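Local atomic coordinates of endo-beta-1,4-mannanase (Alicyclobacillus acidocaldarius, PDB entry 4CD8), a protein that hydrolyses internal beta-1,4-mannosidic linkages of mannans, as a TIM-barrel glycoside hydrolase of family GH113. Residues 62-66 and 129-134. Numbering follows the deposited sequence.
Sequences AIAYG and DMMAHY
Met-130 lies across one face of the Tyr-65 ring, its CG 3.6 Å from the ring centroid and only 8° off the normal, a CH-pi contact. CB of Met-130 packs over the phenol end, 3.6 Å from CE1 of Tyr-65. SD of Met-130, 4.2 Å from the Tyr-65 ring centroid, approaches obliquely and adds a Met-aromatic contact. The thioether reaches this far because CG is anti to the backbone N (chi1 -175°) and chi2 is extended too; the bend comes only at chi3. On the same side of the ring, past its CD1 edge, SD of Met-130 meets CG2 of Ile-63 at 4.0 Å, the two side chains crossing at about a right angle. Tyr-134 OH sits at the edge of the Tyr-65 ring, near its plane, 3.6 Å from Tyr-65 CD2; the two side chains run past each other in opposite directions, the ring planes oblique at 62°. A leucine in place of Tyr-65 would probably leave Met-130 without its aromatic face and Tyr-134 OH without the ring edge it rests against. The contact packs the short, weakly bonded strand 63-64, antiparallel to barrel strand 46-55, against outer helix 120-140; Val-96 of strand 89-98 touches both Ile-63 and Met-130, and Phe-51 meets Tyr-134 edge-to-face.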
ATOM      1  N   ALA A  62      18.659  -3.076  11.907  1.00 18.39           N
ATOM      2  CA  ALA A  62      17.643  -3.237  12.940  1.00 17.82           C
ATOM      3  C   ALA A  62      16.329  -2.647  12.518  1.00 16.37           C
ATOM      4  O   ALA A  62      16.284  -1.557  11.955  1.00 20.40           O
ATOM      5  CB  ALA A  62      18.116  -2.553  14.231  1.00 22.34           C
ATOM      6  N   ILE A  63      15.256  -3.354  12.845  1.00 17.49           N
ATOM      7  CA  ILE A  63      13.897  -2.899  12.650  1.00 16.91           C
ATOM      8  C   ILE A  63      13.075  -3.043  13.944  1.00 17.00           C
ATOM      9  O   ILE A  63      13.015  -4.107  14.581  1.00 18.95           O
ATOM     10  CB  ILE A  63      13.167  -3.690  11.527  1.00 13.77           C
ATOM     11  CG1 ILE A  63      14.019  -3.748  10.251  1.00 15.27           C
ATOM     12  CG2 ILE A  63      11.825  -3.053  11.261  1.00 17.70           C
ATOM     13  CD1 ILE A  63      13.441  -4.665   9.194  1.00 17.44           C
ATOM     14  N   ALA A  64      12.428  -1.943  14.313  1.00 17.59           N
ATOM     15  CA  ALA A  64      11.557  -1.903  15.481  1.00 18.40           C
ATOM     16  C   ALA A  64      10.113  -2.045  15.056  1.00 19.04           C
ATOM     17  O   ALA A  64       9.579  -1.220  14.319  1.00 20.70           O
ATOM     18  CB  ALA A  64      11.772  -0.577  16.241  1.00 17.26           C
ATOM     19  N   TYR A  65       9.465  -3.104  15.524  1.00 19.94           N
ATOM     20  CA  TYR A  65       8.038  -3.279  15.272  1.00 18.58           C
ATOM     21  C   TYR A  65       7.368  -4.010  16.428  1.00 18.40           C
ATOM     22  O   TYR A  65       8.051  -4.525  17.331  1.00 21.66           O
ATOM     23  CB  TYR A  65       7.802  -4.035  13.964  1.00 20.80           C
ATOM     24  CG  TYR A  65       8.473  -5.403  13.913  1.00 22.02           C
ATOM     25  CD1 TYR A  65       9.795  -5.532  13.486  1.00 21.93           C
ATOM     26  CD2 TYR A  65       7.788  -6.555  14.303  1.00 21.37           C
ATOM     27  CE1 TYR A  65      10.418  -6.767  13.426  1.00 23.34           C
ATOM     28  CE2 TYR A  65       8.391  -7.802  14.244  1.00 19.61           C
ATOM     29  CZ  TYR A  65       9.704  -7.898  13.812  1.00 25.76           C
ATOM     30  OH  TYR A  65      10.308  -9.108  13.767  1.00 30.79           O
ATOM     31  N   GLY A  66       6.043  -4.072  16.378  1.00 20.03           N
ATOM     32  CA  GLY A  66       5.263  -4.455  17.529  1.00 15.73           C
ATOM     33  C   GLY A  66       5.306  -3.338  18.569  1.00 20.53           C
ATOM     34  O   GLY A  66       5.880  -2.285  18.330  1.00 21.07           O
ATOM     35  N   ASP A 129      12.161 -11.768   9.267  1.00 14.39           N
ATOM     36  CA  ASP A 129      11.598 -12.065  10.565  1.00 15.66           C
ATOM     37  C   ASP A 129      10.258 -11.284  10.732  1.00 15.16           C
ATOM     38  O   ASP A 129       9.249 -11.800  11.182  1.00 16.01           O
ATOM     39  CB  ASP A 129      12.649 -11.687  11.618  1.00 19.23           C
ATOM     40  CG  ASP A 129      13.588 -12.816  11.974  1.00 21.38           C
ATOM     41  OD1 ASP A 129      13.511 -13.908  11.384  1.00 24.72           O
ATOM     42  OD2 ASP A 129      14.443 -12.592  12.855  1.00 24.57           O
ATOM     43  N   MET A 130      10.287 -10.006  10.402  1.00 15.31           N
ATOM     44  CA  MET A 130       9.108  -9.207  10.477  1.00 14.80           C
ATOM     45  C   MET A 130       7.986  -9.686   9.536  1.00 15.07           C
ATOM     46  O   MET A 130       6.847  -9.803   9.975  1.00 16.18           O
ATOM     47  CB  MET A 130       9.481  -7.779  10.132  1.00 17.13           C
ATOM     48  CG  MET A 130       8.351  -6.795  10.292  1.00 17.04           C
ATOM     49  SD  MET A 130       8.697  -5.094   9.945  1.00 20.22           S
ATOM     50  CE  MET A 130       8.611  -4.966   8.193  1.00 20.09           C
ATOM     51  N   MET A 131       8.315  -9.937   8.265  1.00 14.84           N
ATOM     52  CA  MET A 131       7.301 -10.371   7.305  1.00 17.99           C
ATOM     53  C   MET A 131       6.719 -11.731   7.675  1.00 16.74           C
ATOM     54  O   MET A 131       5.512 -11.943   7.546  1.00 16.69           O
ATOM     55  CB  MET A 131       7.860 -10.452   5.886  1.00 16.55           C
ATOM     56  CG  MET A 131       8.257  -9.138   5.255  1.00 21.96           C
ATOM     57  SD  MET A 131       6.869  -8.013   5.122  1.00 31.36           S
ATOM     58  CE  MET A 131       7.303  -7.114   6.451  1.00 16.08           C
ATOM     59  N   ALA A 132       7.577 -12.647   8.122  1.00 16.30           N
ATOM     60  CA  ALA A 132       7.104 -13.976   8.551  1.00 18.26           C
ATOM     61  C   ALA A 132       6.118 -13.856   9.707  1.00 16.33           C
ATOM     62  O   ALA A 132       5.084 -14.512   9.754  1.00 17.91           O
ATOM     63  CB  ALA A 132       8.290 -14.799   8.954  1.00 15.34           C
ATOM     64  N   HIS A 133       6.447 -12.961  10.657  1.00 15.97           N
ATOM     65  CA  HIS A 133       5.578 -12.739  11.806  1.00 14.95           C
ATOM     66  C   HIS A 133       4.212 -12.246  11.359  1.00 14.28           C
ATOM     67  O   HIS A 133       3.190 -12.744  11.826  1.00 17.51           O
ATOM     68  CB  HIS A 133       6.183 -11.724  12.793  1.00 20.40           C
ATOM     69  CG  HIS A 133       5.246 -11.344  13.890  1.00 19.59           C
ATOM     70  ND1 HIS A 133       5.082 -12.106  15.022  1.00 22.37           N
ATOM     71  CD2 HIS A 133       4.372 -10.313  14.001  1.00 18.84           C
ATOM     72  CE1 HIS A 133       4.160 -11.557  15.791  1.00 25.24           C
ATOM     73  NE2 HIS A 133       3.714 -10.465  15.197  1.00 22.70           N
ATOM     74  N   TYR A 134       4.193 -11.235  10.475  1.00 15.48           N
ATOM     75  CA  TYR A 134       2.926 -10.675  10.055  1.00 13.83           C
ATOM     76  C   TYR A 134       2.186 -11.515   9.036  1.00 14.55           C
ATOM     77  O   TYR A 134       0.977 -11.466   9.037  1.00 15.25           O
ATOM     78  CB  TYR A 134       3.044  -9.202   9.657  1.00 14.54           C
ATOM     79  CG  TYR A 134       3.358  -8.330  10.872  1.00 16.20           C
ATOM     80  CD1 TYR A 134       2.446  -8.177  11.895  1.00 16.73           C
ATOM     81  CD2 TYR A 134       4.597  -7.711  10.992  1.00 14.24           C
ATOM     82  CE1 TYR A 134       2.722  -7.384  13.010  1.00 15.97           C
ATOM     83  CE2 TYR A 134       4.871  -6.915  12.083  1.00 15.22           C
ATOM     84  CZ  TYR A 134       3.944  -6.788  13.099  1.00 16.61           C
ATOM     85  OH  TYR A 134       4.239  -6.012  14.186  1.00 19.59           O
TER